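Local coordinates for alpha-L-arabinosidase (Xanthomonas axonopodis pv. citri, PDB 6D25), which probably removes alpha-L-arabinofuranosyl groups from arabinoxylans as a GH51 glycoside hydrolase, including those on internal di-substituted xylose units, at residues 54-59 and 375-380; 147-152 and 194-199; 170-175 and 227-232; 326-331 and 340-345. All blocks are in the same frame, centred on the assembly; numbering follows the deposited sequence.

The eight parallel strands 51-52 to 366-371, in chain order, form the (beta/alpha)8 barrel expected of a GH51 enzyme. Interactions 1 and 4, centres about 10 Å apart, join loops that follow the first, eighth and seventh strands, on the side where this family keeps its active site. They touch through Gln379 and Thr327, and through Leu378 and Leu340. Interaction 2 pairs the third and fourth strands. Interaction 3 lies about 14 Å from it, centre to centre, at the end of helix 161-172, and touches it through Val194. The centre of interaction 3 is about 39 Å from that of interaction 4. Along the chain, interactions 2, 3 and 4 all fall between the two segments of interaction 1.

Interaction 1. Residues 54-59 and 375-380; sequences EHLGTG and VNVLQA
Gly59 and Val375 bring their CA atoms to 5.0 Å where a type II' turn, Leu56 to Gly59, meets the 375-380 loop, and Gly59 CA lies 3.1 Å from Val375 O in a CA-H...O contact. The turn is closed by its own bond from Gly59 N to Leu56 O. The one direct hydrogen bond across comes from Asn376, whose ND2 reaches Thr58 O over 3.0 Å. It is almost straight at the hydrogen (177°), and the acceptor lies in the plane of the amide, yet ND2 stands above the carbonyl plane of Thr58 (53° out of it) and not on a lone pair. The other end of the amide is held as well, since OD1 accepts from Thr384 N, so the rotation of the group is fixed.

Segments 54-59 and 375-380 follow the first and last strands of the (beta/alpha)8 barrel, so the contact ties together the loops where the barrel closes on itself, on the rim that carries the active site in GH51 enzymes. Glu54 OE1 is hydrogen-bonded there to a glycerol, probably from the crystallisation liquor. Val377 splits its two methyls: CG1, anti to the backbone N (chi1 170°), crosses Leu56 with 4.0 Å to CD2, while CG2 sits over the turn, 3.4 Å from Leu56 O and against the bare CA of Gly59. Two waters complete the seam. One accepts from Thr58 N at 3.0 Å and donates to Asn376 O at 2.9 Å; the other links Gly59 O with Val375 N.

Interaction 2. Residues 147-152 and 194-199; sequences GTQAYI and VPYFGV
Gln149 and Tyr196 meet at the start of two neighbouring parallel strands, 149-154 and 196-199, the third and fourth of the (beta/alpha)8 barrel, joined by a beta-alpha-beta crossover that includes helices 161-172 and 178-185; the short strand axes run 12° apart. From its CB, Gln149 rests on the proline ring, with 3.8 Å to Pro195 CG, and its own CG stays against that same carbon. The chain runs on extended to CD, which comes beside the phenol. OE1 then accepts from Tyr196 OH at 2.7 Å, lying at the ring edge, with the hydroxyl tilted 27° from the carbonyl plane. NE2, the other branch of the amide, stays in loose contact with the proline, 3.9 Å from Pro195 CG. Amide and ring planes stand nearly perpendicular (86°), while Pro195 CB covers one face of the Tyr196 ring.

Further along, Ile152 makes the ladder bonds: its N donates to Tyr196 O at 3.0 Å, and its O accepts from Gly198 N at 2.7 Å. Tyr151 and Tyr196 share the face of the sheet turned into the barrel, where Tyr151 CD1 packs against Tyr196 CB and the Tyr151 hydroxyl makes a weak bond to Asp323. Ile152 and Phe197 occupy the outer face, beneath helices 136-146 and 161-172. There Ile152 CG2, anti to the backbone N, lies 3.7 Å from Phe197 CE2, and Ile152 O sits over one face of that ring. Ala150 O, one step before the regular pairing, is buried without any hydrogen-bond partner and lies 3.3 Å from Pro195 CD.

Interaction 3. Residues 170-175 and 227-232; sequences YMTAPT and KSPASQ
Thr172 O, Ser231 OG and Gln232 NE2 converge on one water that bridges the two segments. It donates to Thr172 O at 2.8 Å, is hydrogen-bonded to Ser231 OG at 2.7 Å, and accepts from Gln232 NE2 at 2.9 Å; no direct hydrogen bond crosses. Gln232 CG sits between the backbone N and the carbonyl carbon (chi1 63°) and the chain then runs extended, which carries its amide across Thr172, with 3.5 Å from NE2 to Thr172 CB. The amide is held at both ends, as NE2 also donates to Trp192 O and OE1 accepts from Val194 N. Thr172 OG1 is bonded back to Ala168 O within its helix and touches Pro229 CD at 3.8 Å. Toward the protein surface, Pro174 CG packs 3.7 Å from Ser231 OG.

Ser231 and Gln232 complete a type I turn that begins at Pro229. Beside it, Lys227 forms a salt bridge with Glu104 of the second subunit of the trimer. The contact thus fastens the C-terminal end of helix 161-172 to the turn between helix 212-224 and strand 235-238, while Gln232 reaches Val194, just before strand 196-199.

Interaction 4. Residues 326-331 and 340-345; sequences GTWYAP and LQQQNS
The long loop after the seventh strand of the (beta/alpha)8 barrel folds back on itself here, and Gln342 is the residue that clasps Thr327 to Tyr329. Its amide works as a two-pronged clip on the backbone: NE2 donates to Thr327 O at 3.0 Å, and OE1 accepts from Tyr329 N at 2.9 Å, the latter nearly straight (168°). Both donors stand above the carbonyl planes they address, not on lone pairs. CG between the backbone N and the carbonyl carbon (chi1 61°), with an extended chain beyond, sends the amide in past the Tyr329 ring, where NE2 lies 3.5 Å from CD2; the planes are 44° apart.

Leu340 crosses the Trp328 indole, its CD2 equally close, 3.8 Å, to CZ2 and NE1. Tyr268 and Trp274 meet the same indole edge-to-face, and a glycerol bound nearby is consistent with a pocket lined by Trp328. Next to Leu340 in the chain, Gln341 O receives a CA-H...O contact of 3.4 Å from Pro331 CA.

Asp348 OD1, in helix 346-361, takes bonds from both Thr327 OG1 and Tyr329 OH, and Ser345 is the N-cap of that helix. The folded loop therefore spans from strand 319-325 to helix 346-361, and Leu340 is joined by a backbone bond to Leu378, in the loop after strand 366-371.

Interaction 1. Residues 54-59 and 375-380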
loop_
_atom_site.group_PDB
_atom_site.type_symbol
_atom_site.label_atom_id
_atom_site.label_comp_id
_atom_site.label_asym_id
_atom_site.label_seq_id
_atom_site.Cartn_x
_atom_site.Cartn_y
_atom_site.Cartn_z
ATOM N N GLU A 54 -6.345 1.012 -25.238
ATOM C CA GLU A 54 -6.339 0.046 -24.165
ATOM C C GLU A 54 -6.239 -1.352 -24.756
ATOM O O GLU A 54 -6.728 -1.606 -25.865
ATOM C CB GLU A 54 -7.620 0.166 -23.327
ATOM C CG GLU A 54 -7.697 -0.736 -22.101
ATOM C CD GLU A 54 -8.787 -0.374 -21.104
ATOM O OE1 GLU A 54 -9.608 0.524 -21.430
ATOM O OE2 GLU A 54 -8.839 -0.983 -20.000
ATOM N N HIS A 55 -5.704 -2.284 -23.944
ATOM C CA HIS A 55 -5.810 -3.703 -24.277
ATOM C C HIS A 55 -7.242 -4.141 -24.014
ATOM O O HIS A 55 -7.585 -4.467 -22.869
ATOM C CB HIS A 55 -4.808 -4.535 -23.488
ATOM C CG HIS A 55 -3.430 -4.431 -24.022
ATOM N ND1 HIS A 55 -2.743 -5.530 -24.404
ATOM C CD2 HIS A 55 -2.666 -3.364 -24.341
ATOM C CE1 HIS A 55 -1.571 -5.147 -24.908
ATOM N NE2 HIS A 55 -1.502 -3.825 -24.886
ATOM N N LEU A 56 -8.053 -4.112 -25.060
ATOM C CA LEU A 56 -9.497 -4.277 -24.924
ATOM C C LEU A 56 -10.037 -4.784 -26.267
ATOM O O LEU A 56 -9.829 -4.117 -27.283
ATOM C CB LEU A 56 -10.107 -2.914 -24.556
ATOM C CG LEU A 56 -11.536 -2.918 -24.017
ATOM C CD1 LEU A 56 -11.857 -1.578 -23.377
ATOM C CD2 LEU A 56 -12.588 -3.298 -25.056
ATOM N N GLY A 57 -10.706 -5.927 -26.262
ATOM C CA GLY A 57 -11.344 -6.450 -27.460
ATOM C C GLY A 57 -10.339 -6.630 -28.586
ATOM O O GLY A 57 -9.270 -7.270 -28.388
ATOM N N THR A 58 -10.614 -6.029 -29.740
ATOM C CA THR A 58 -9.730 -6.092 -30.875
ATOM C C THR A 58 -9.034 -4.740 -31.091
ATOM O O THR A 58 -8.549 -4.439 -32.205
ATOM C CB THR A 58 -10.461 -6.604 -32.120
ATOM O OG1 THR A 58 -11.545 -5.710 -32.368
ATOM C CG2 THR A 58 -10.923 -8.040 -31.994
ATOM N N GLY A 59 -8.941 -3.915 -30.038
ATOM C CA GLY A 59 -8.314 -2.637 -30.155
ATOM C C GLY A 59 -6.825 -2.702 -30.384
ATOM O O GLY A 59 -6.278 -1.823 -31.063
ATOM N N VAL A 375 -8.874 2.137 -32.092
ATOM C CA VAL A 375 -9.285 1.213 -33.123
ATOM C C VAL A 375 -10.259 0.187 -32.535
ATOM O O VAL A 375 -9.988 -0.340 -31.462
ATOM C CB VAL A 375 -8.075 0.495 -33.752
ATOM C CG1 VAL A 375 -8.481 -0.365 -34.946
ATOM C CG2 VAL A 375 -6.989 1.467 -34.158
ATOM N N ASN A 376 -11.387 -0.041 -33.185
ATOM C CA ASN A 376 -12.307 -1.170 -32.884
ATOM C C ASN A 376 -13.032 -1.041 -31.534
ATOM O O ASN A 376 -13.766 -1.978 -31.184
ATOM C CB ASN A 376 -11.570 -2.509 -32.941
ATOM C CG ASN A 376 -11.256 -2.913 -34.362
ATOM O OD1 ASN A 376 -12.031 -2.548 -35.265
ATOM N ND2 ASN A 376 -10.174 -3.660 -34.553
ATOM N N VAL A 377 -12.827 0.029 -30.773
ATOM C CA VAL A 377 -13.318 0.099 -29.379
ATOM C C VAL A 377 -13.930 1.488 -29.172
ATOM O O VAL A 377 -13.299 2.517 -29.489
ATOM C CB VAL A 377 -12.158 -0.115 -28.391
ATOM C CG1 VAL A 377 -12.562 0.173 -26.964
ATOM C CG2 VAL A 377 -11.589 -1.525 -28.515
ATOM N N LEU A 378 -15.140 1.491 -28.629
ATOM C CA LEU A 378 -15.877 2.711 -28.327
ATOM C C LEU A 378 -15.880 3.646 -29.548
ATOM O O LEU A 378 -16.197 3.153 -30.597
ATOM C CB LEU A 378 -15.318 3.325 -27.036
ATOM C CG LEU A 378 -15.679 2.544 -25.768
ATOM C CD1 LEU A 378 -14.945 3.076 -24.555
ATOM C CD2 LEU A 378 -17.174 2.548 -25.505
ATOM N N GLN A 379 -15.572 4.942 -29.408
ATOM C CA GLN A 379 -15.764 5.920 -30.502
ATOM C C GLN A 379 -14.509 5.934 -31.377
ATOM O O GLN A 379 -13.779 6.935 -31.407
ATOM C CB GLN A 379 -16.081 7.319 -29.970
ATOM C CG GLN A 379 -16.548 8.256 -31.083
ATOM C CD GLN A 379 -16.992 9.632 -30.629
ATOM O OE1 GLN A 379 -17.255 9.849 -29.436
ATOM N NE2 GLN A 379 -17.111 10.554 -31.578
ATOM N N ALA A 380 -14.288 4.841 -32.116
ATOM C CA ALA A 380 -13.011 4.576 -32.740
ATOM C C ALA A 380 -12.723 5.453 -33.965
ATOM O O ALA A 380 -13.633 5.955 -34.642
ATOM C CB ALA A 380 -12.978 3.130 -33.134
HETATM O O HOH W 1 -13.148 -4.389 -29.710
HETATM O O HOH W 2 -7.141 0.828 -30.173
#

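Interaction 2. Residues 147-152 and 194-199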
loop_
_atom_site.group_PDB
_atom_site.type_symbol
_atom_site.label_atom_id
_atom_site.label_comp_id
_atom_site.label_asym_id
_atom_site.label_seq_id
_atom_site.Cartn_x
_atom_site.Cartn_y
_atom_site.Cartn_z
ATOM N N GLY A 147 5.666 8.559 -35.436
ATOM C CA GLY A 147 6.169 9.888 -35.085
ATOM C C GLY A 147 5.327 10.531 -33.989
ATOM O O GLY A 147 5.246 11.763 -33.932
ATOM N N THR A 148 4.724 9.736 -33.100
ATOM C CA THR A 148 3.835 10.243 -32.020
ATOM C C THR A 148 4.511 10.086 -30.649
ATOM O O THR A 148 5.557 9.408 -30.518
ATOM C CB THR A 148 2.471 9.535 -32.068
ATOM O OG1 THR A 148 1.540 10.347 -31.348
ATOM C CG2 THR A 148 2.491 8.142 -31.457
ATOM N N GLN A 149 3.934 10.730 -29.643
ATOM C CA GLN A 149 4.452 10.656 -28.276
ATOM C C GLN A 149 3.764 9.522 -27.511
ATOM O O GLN A 149 2.569 9.275 -27.687
ATOM C CB GLN A 149 4.268 11.996 -27.564
ATOM C CG GLN A 149 5.185 13.098 -28.099
ATOM C CD GLN A 149 4.985 14.381 -27.315
ATOM O OE1 GLN A 149 3.860 14.792 -27.026
ATOM N NE2 GLN A 149 6.072 14.979 -26.868
ATOM N N ALA A 150 4.506 8.879 -26.612
ATOM C CA ALA A 150 3.977 7.847 -25.731
ATOM C C ALA A 150 3.425 8.509 -24.462
ATOM O O ALA A 150 4.122 9.308 -23.813
ATOM C CB ALA A 150 5.087 6.887 -25.362
ATOM N N TYR A 151 2.195 8.164 -24.099
ATOM C CA TYR A 151 1.605 8.479 -22.842
ATOM C C TYR A 151 1.389 7.142 -22.110
ATOM O O TYR A 151 0.455 6.402 -22.419
ATOM C CB TYR A 151 0.340 9.295 -23.097
ATOM C CG TYR A 151 -0.521 9.644 -21.902
ATOM C CD1 TYR A 151 -0.176 9.321 -20.606
ATOM C CD2 TYR A 151 -1.690 10.364 -22.108
ATOM C CE1 TYR A 151 -0.998 9.681 -19.550
ATOM C CE2 TYR A 151 -2.517 10.733 -21.050
ATOM C CZ TYR A 151 -2.175 10.389 -19.765
ATOM O OH TYR A 151 -2.998 10.721 -18.732
ATOM N N ILE A 152 2.278 6.808 -21.185
ATOM C CA ILE A 152 2.283 5.501 -20.543
ATOM C C ILE A 152 1.397 5.562 -19.310
ATOM O O ILE A 152 1.576 6.456 -18.505
ATOM C CB ILE A 152 3.718 5.091 -20.158
ATOM C CG1 ILE A 152 4.597 4.909 -21.389
ATOM C CG2 ILE A 152 3.716 3.835 -19.266
ATOM C CD1 ILE A 152 4.176 3.757 -22.263
ATOM N N VAL A 194 9.631 9.081 -23.044
ATOM C CA VAL A 194 8.396 8.880 -22.302
ATOM C C VAL A 194 7.944 10.228 -21.726
ATOM O O VAL A 194 8.184 10.538 -20.551
ATOM C CB VAL A 194 8.546 7.806 -21.206
ATOM C CG1 VAL A 194 7.220 7.587 -20.491
ATOM C CG2 VAL A 194 9.054 6.481 -21.781
ATOM N N PRO A 195 7.262 11.016 -22.547
ATOM C CA PRO A 195 6.996 12.378 -22.123
ATOM C C PRO A 195 5.848 12.518 -21.113
ATOM O O PRO A 195 5.850 13.502 -20.359
ATOM C CB PRO A 195 6.669 13.153 -23.398
ATOM C CG PRO A 195 6.178 12.066 -24.335
ATOM C CD PRO A 195 7.076 10.874 -23.997
ATOM N N TYR A 196 4.913 11.566 -21.079
ATOM C CA TYR A 196 3.775 11.595 -20.181
ATOM C C TYR A 196 3.644 10.239 -19.501
ATOM O O TYR A 196 3.738 9.204 -20.150
ATOM C CB TYR A 196 2.476 11.930 -20.919
ATOM C CG TYR A 196 2.601 13.042 -21.934
ATOM C CD1 TYR A 196 2.699 14.369 -21.549
ATOM C CD2 TYR A 196 2.637 12.765 -23.275
ATOM C CE1 TYR A 196 2.844 15.395 -22.476
ATOM C CE2 TYR A 196 2.747 13.772 -24.218
ATOM C CZ TYR A 196 2.865 15.098 -23.828
ATOM O OH TYR A 196 3.046 16.065 -24.784
ATOM N N PHE A 197 3.392 10.269 -18.210
ATOM C CA PHE A 197 3.281 9.049 -17.414
ATOM C C PHE A 197 2.106 9.218 -16.440
ATOM O O PHE A 197 2.127 10.127 -15.584
ATOM C CB PHE A 197 4.576 8.783 -16.638
ATOM C CG PHE A 197 4.694 7.375 -16.129
ATOM C CD1 PHE A 197 3.988 6.964 -15.027
ATOM C CD2 PHE A 197 5.484 6.455 -16.795
ATOM C CE1 PHE A 197 4.088 5.658 -14.557
ATOM C CE2 PHE A 197 5.571 5.137 -16.365
ATOM C CZ PHE A 197 4.852 4.740 -15.266
ATOM N N GLY A 198 1.082 8.400 -16.630
ATOM C CA GLY A 198 -0.117 8.391 -15.762
ATOM C C GLY A 198 0.120 7.585 -14.496
ATOM O O GLY A 198 0.508 6.408 -14.543
ATOM N N VAL A 199 -0.096 8.206 -13.366
ATOM C CA VAL A 199 0.146 7.568 -12.070
ATOM C C VAL A 199 -1.183 7.094 -11.498
ATOM O O VAL A 199 -1.709 7.666 -10.529
ATOM C CB VAL A 199 0.930 8.483 -11.125
ATOM C CG1 VAL A 199 1.345 7.751 -9.873
ATOM C CG2 VAL A 199 2.163 9.048 -11.801
#

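Interaction 3. Residues 170-175 and 227-232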
loop_
_atom_site.group_PDB
_atom_site.type_symbol
_atom_site.label_atom_id
_atom_site.label_comp_id
_atom_site.label_asym_id
_atom_site.label_seq_id
_atom_site.Cartn_x
_atom_site.Cartn_y
_atom_site.Cartn_z
ATOM N N TYR A 170 13.721 1.192 -17.200
ATOM C CA TYR A 170 13.869 0.295 -18.331
ATOM C C TYR A 170 13.734 1.069 -19.644
ATOM O O TYR A 170 14.522 0.897 -20.571
ATOM C CB TYR A 170 12.805 -0.788 -18.263
ATOM C CG TYR A 170 12.862 -1.822 -19.361
ATOM C CD1 TYR A 170 12.167 -1.634 -20.538
ATOM C CD2 TYR A 170 13.604 -2.977 -19.215
ATOM C CE1 TYR A 170 12.186 -2.587 -21.545
ATOM C CE2 TYR A 170 13.635 -3.939 -20.205
ATOM C CZ TYR A 170 12.913 -3.760 -21.374
ATOM O OH TYR A 170 12.941 -4.723 -22.352
ATOM N N MET A 171 12.717 1.909 -19.715
ATOM C CA MET A 171 12.385 2.583 -20.974
ATOM C C MET A 171 13.321 3.775 -21.262
ATOM O O MET A 171 13.536 4.058 -22.443
ATOM C CB MET A 171 10.940 3.086 -20.971
ATOM C CG MET A 171 9.931 1.939 -21.174
ATOM S SD MET A 171 8.227 2.544 -21.376
ATOM C CE MET A 171 7.833 3.055 -19.710
ATOM N N THR A 172 13.807 4.478 -20.228
ATOM C CA THR A 172 14.434 5.822 -20.442
ATOM C C THR A 172 15.911 5.896 -20.023
ATOM O O THR A 172 16.548 6.857 -20.363
ATOM C CB THR A 172 13.676 6.925 -19.676
ATOM O OG1 THR A 172 13.779 6.742 -18.258
ATOM C CG2 THR A 172 12.220 6.988 -20.078
ATOM N N ALA A 173 16.458 4.924 -19.308
ATOM C CA ALA A 173 17.816 5.045 -18.774
ATOM C C ALA A 173 18.849 4.986 -19.905
ATOM O O ALA A 173 18.838 4.046 -20.694
ATOM C CB ALA A 173 18.093 3.998 -17.730
ATOM N N PRO A 174 19.759 5.984 -19.964
ATOM C CA PRO A 174 20.861 5.957 -20.912
ATOM C C PRO A 174 22.116 5.256 -20.386
ATOM O O PRO A 174 23.050 5.049 -21.151
ATOM C CB PRO A 174 21.141 7.462 -21.151
ATOM C CG PRO A 174 20.910 8.063 -19.786
ATOM C CD PRO A 174 19.740 7.268 -19.236
ATOM N N THR A 175 22.152 4.924 -19.104
ATOM C CA THR A 175 23.350 4.315 -18.472
ATOM C C THR A 175 23.417 2.816 -18.813
ATOM O O THR A 175 22.544 2.289 -19.523
ATOM C CB THR A 175 23.253 4.486 -16.948
ATOM O OG1 THR A 175 21.988 3.974 -16.492
ATOM C CG2 THR A 175 23.445 5.932 -16.550
ATOM N N LYS A 227 11.055 8.814 -11.586
ATOM C CA LYS A 227 12.053 9.872 -11.657
ATOM C C LYS A 227 12.517 10.044 -13.108
ATOM O O LYS A 227 12.607 9.073 -13.877
ATOM C CB LYS A 227 13.209 9.493 -10.728
ATOM C CG LYS A 227 12.870 9.646 -9.244
ATOM C CD LYS A 227 14.057 9.506 -8.352
ATOM C CE LYS A 227 13.798 9.922 -6.915
ATOM N NZ LYS A 227 12.802 9.032 -6.283
ATOM N N SER A 228 12.732 11.286 -13.479
ATOM C CA SER A 228 13.270 11.651 -14.784
ATOM C C SER A 228 14.786 11.469 -14.774
ATOM O O SER A 228 15.463 11.936 -13.857
ATOM C CB SER A 228 12.943 13.065 -15.086
ATOM O OG SER A 228 11.552 13.231 -15.257
ATOM N N PRO A 229 15.338 10.808 -15.775
ATOM C CA PRO A 229 16.806 10.904 -15.842
ATOM C C PRO A 229 17.214 12.322 -16.288
ATOM O O PRO A 229 16.360 13.148 -16.650
ATOM C CB PRO A 229 17.155 9.835 -16.875
ATOM C CG PRO A 229 15.975 9.909 -17.839
ATOM C CD PRO A 229 14.761 10.216 -16.982
ATOM N N ALA A 230 18.513 12.609 -16.296
ATOM C CA ALA A 230 19.019 13.938 -16.701
ATOM C C ALA A 230 18.679 14.229 -18.167
ATOM O O ALA A 230 18.540 15.370 -18.555
ATOM C CB ALA A 230 20.513 14.015 -16.479
ATOM N N SER A 231 18.459 13.179 -18.951
ATOM C CA SER A 231 18.362 13.239 -20.405
ATOM C C SER A 231 16.960 13.573 -20.920
ATOM O O SER A 231 16.818 13.859 -22.077
ATOM C CB SER A 231 18.855 11.910 -20.994
ATOM O OG SER A 231 18.419 10.814 -20.218
ATOM N N GLN A 232 15.908 13.502 -20.112
ATOM C CA GLN A 232 14.553 13.816 -20.574
ATOM C C GLN A 232 13.641 14.032 -19.357
ATOM O O GLN A 232 13.895 13.500 -18.273
ATOM C CB GLN A 232 13.957 12.706 -21.451
ATOM C CG GLN A 232 13.766 11.369 -20.750
ATOM C CD GLN A 232 13.084 10.353 -21.632
ATOM O OE1 GLN A 232 11.847 10.436 -21.827
ATOM N NE2 GLN A 232 13.886 9.417 -22.180
HETATM O O HOH W 3 16.767 9.246 -21.737
#

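Interaction 4. Residues 326-331 and 340-345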
loop_
_atom_site.group_PDB
_atom_site.type_symbol
_atom_site.label_atom_id
_atom_site.label_comp_id
_atom_site.label_asym_id
_atom_site.label_seq_id
_atom_site.Cartn_x
_atom_site.Cartn_y
_atom_site.Cartn_z
ATOM N N GLY A 326 -15.865 10.737 -25.209
ATOM C CA GLY A 326 -16.515 10.130 -26.371
ATOM C C GLY A 326 -17.780 9.386 -26.023
ATOM O O GLY A 326 -18.200 9.346 -24.880
ATOM N N THR A 327 -18.408 8.812 -27.050
ATOM C CA THR A 327 -19.679 8.158 -26.900
ATOM C C THR A 327 -19.491 6.716 -26.433
ATOM O O THR A 327 -18.560 6.042 -26.799
ATOM C CB THR A 327 -20.476 8.202 -28.209
ATOM O OG1 THR A 327 -19.694 7.656 -29.279
ATOM C CG2 THR A 327 -20.889 9.611 -28.540
ATOM N N TRP A 328 -20.471 6.262 -25.663
ATOM C CA TRP A 328 -20.560 4.869 -25.232
ATOM C C TRP A 328 -21.998 4.390 -25.450
ATOM O O TRP A 328 -22.914 4.883 -24.802
ATOM C CB TRP A 328 -20.128 4.748 -23.768
ATOM C CG TRP A 328 -19.781 3.362 -23.316
ATOM C CD1 TRP A 328 -20.314 2.177 -23.744
ATOM C CD2 TRP A 328 -18.838 3.026 -22.281
ATOM N NE1 TRP A 328 -19.750 1.133 -23.073
ATOM C CE2 TRP A 328 -18.843 1.616 -22.157
ATOM C CE3 TRP A 328 -18.004 3.770 -21.452
ATOM C CZ2 TRP A 328 -18.047 0.942 -21.234
ATOM C CZ3 TRP A 328 -17.185 3.104 -20.559
ATOM C CH2 TRP A 328 -17.208 1.706 -20.460
ATOM N N TYR A 329 -22.144 3.432 -26.373
ATOM C CA TYR A 329 -23.426 2.873 -26.787
ATOM C C TYR A 329 -23.570 1.411 -26.323
ATOM O O TYR A 329 -22.648 0.841 -25.801
ATOM C CB TYR A 329 -23.531 2.926 -28.320
ATOM C CG TYR A 329 -23.430 4.311 -28.922
ATOM C CD1 TYR A 329 -24.331 5.312 -28.560
ATOM C CD2 TYR A 329 -22.486 4.609 -29.887
ATOM C CE1 TYR A 329 -24.258 6.583 -29.118
ATOM C CE2 TYR A 329 -22.419 5.865 -30.477
ATOM C CZ TYR A 329 -23.302 6.862 -30.083
ATOM O OH TYR A 329 -23.261 8.111 -30.659
ATOM N N ALA A 330 -24.729 0.814 -26.580
ATOM C CA ALA A 330 -24.878 -0.634 -26.496
ATOM C C ALA A 330 -23.858 -1.283 -27.438
ATOM O O ALA A 330 -23.569 -0.756 -28.522
ATOM C CB ALA A 330 -26.284 -1.078 -26.865
ATOM N N PRO A 331 -23.371 -2.448 -27.067
ATOM C CA PRO A 331 -22.540 -3.224 -28.002
ATOM C C PRO A 331 -23.359 -3.657 -29.230
ATOM O O PRO A 331 -24.568 -3.874 -29.116
ATOM C CB PRO A 331 -22.104 -4.438 -27.177
ATOM C CG PRO A 331 -23.254 -4.638 -26.200
ATOM C CD PRO A 331 -23.750 -3.245 -25.874
ATOM N N LEU A 340 -16.672 -3.851 -26.338
ATOM C CA LEU A 340 -17.127 -2.475 -26.562
ATOM C C LEU A 340 -17.127 -2.107 -28.056
ATOM O O LEU A 340 -16.686 -1.022 -28.406
ATOM C CB LEU A 340 -16.254 -1.521 -25.768
ATOM C CG LEU A 340 -16.199 -1.750 -24.263
ATOM C CD1 LEU A 340 -15.470 -0.593 -23.596
ATOM C CD2 LEU A 340 -17.579 -1.971 -23.630
ATOM N N GLN A 341 -17.688 -2.960 -28.905
ATOM C CA GLN A 341 -17.735 -2.690 -30.323
ATOM C C GLN A 341 -19.054 -2.002 -30.649
ATOM O O GLN A 341 -20.120 -2.521 -30.358
ATOM C CB GLN A 341 -17.560 -3.976 -31.132
ATOM C CG GLN A 341 -16.234 -4.647 -30.823
ATOM C CD GLN A 341 -15.989 -5.934 -31.572
ATOM O OE1 GLN A 341 -16.926 -6.553 -32.117
ATOM N NE2 GLN A 341 -14.716 -6.340 -31.574
ATOM N N GLN A 342 -18.954 -0.803 -31.220
ATOM C CA GLN A 342 -20.119 -0.021 -31.582
ATOM C C GLN A 342 -19.826 0.633 -32.943
ATOM O O GLN A 342 -18.658 0.830 -33.299
ATOM C CB GLN A 342 -20.435 1.009 -30.495
ATOM C CG GLN A 342 -19.313 2.011 -30.245
ATOM C CD GLN A 342 -19.483 2.889 -29.014
ATOM O OE1 GLN A 342 -19.943 2.414 -27.973
ATOM N NE2 GLN A 342 -19.093 4.149 -29.114
ATOM N N GLN A 343 -20.876 0.989 -33.668
ATOM C CA GLN A 343 -20.708 1.730 -34.899
ATOM C C GLN A 343 -20.515 3.215 -34.559
ATOM O O GLN A 343 -20.541 3.675 -33.381
ATOM C CB GLN A 343 -21.872 1.478 -35.887
ATOM C CG GLN A 343 -21.535 0.503 -37.013
ATOM C CD GLN A 343 -20.511 1.046 -37.988
ATOM O OE1 GLN A 343 -20.092 2.195 -37.866
ATOM N NE2 GLN A 343 -20.082 0.232 -38.956
ATOM N N ASN A 344 -20.195 3.949 -35.611
ATOM C CA ASN A 344 -19.698 5.315 -35.542
ATOM C C ASN A 344 -20.380 6.075 -36.681
ATOM O O ASN A 344 -20.100 5.792 -37.858
ATOM C CB ASN A 344 -18.177 5.259 -35.650
ATOM C CG ASN A 344 -17.456 6.492 -35.170
ATOM O OD1 ASN A 344 -17.677 7.608 -35.716
ATOM N ND2 ASN A 344 -16.529 6.280 -34.252
ATOM N N SER A 345 -21.347 6.938 -36.318
ATOM C CA SER A 345 -22.234 7.545 -37.277
ATOM C C SER A 345 -21.956 9.045 -37.385
ATOM O O SER A 345 -21.097 9.597 -36.700
ATOM C CB SER A 345 -23.682 7.303 -36.878
ATOM O OG SER A 345 -24.026 8.136 -35.781
#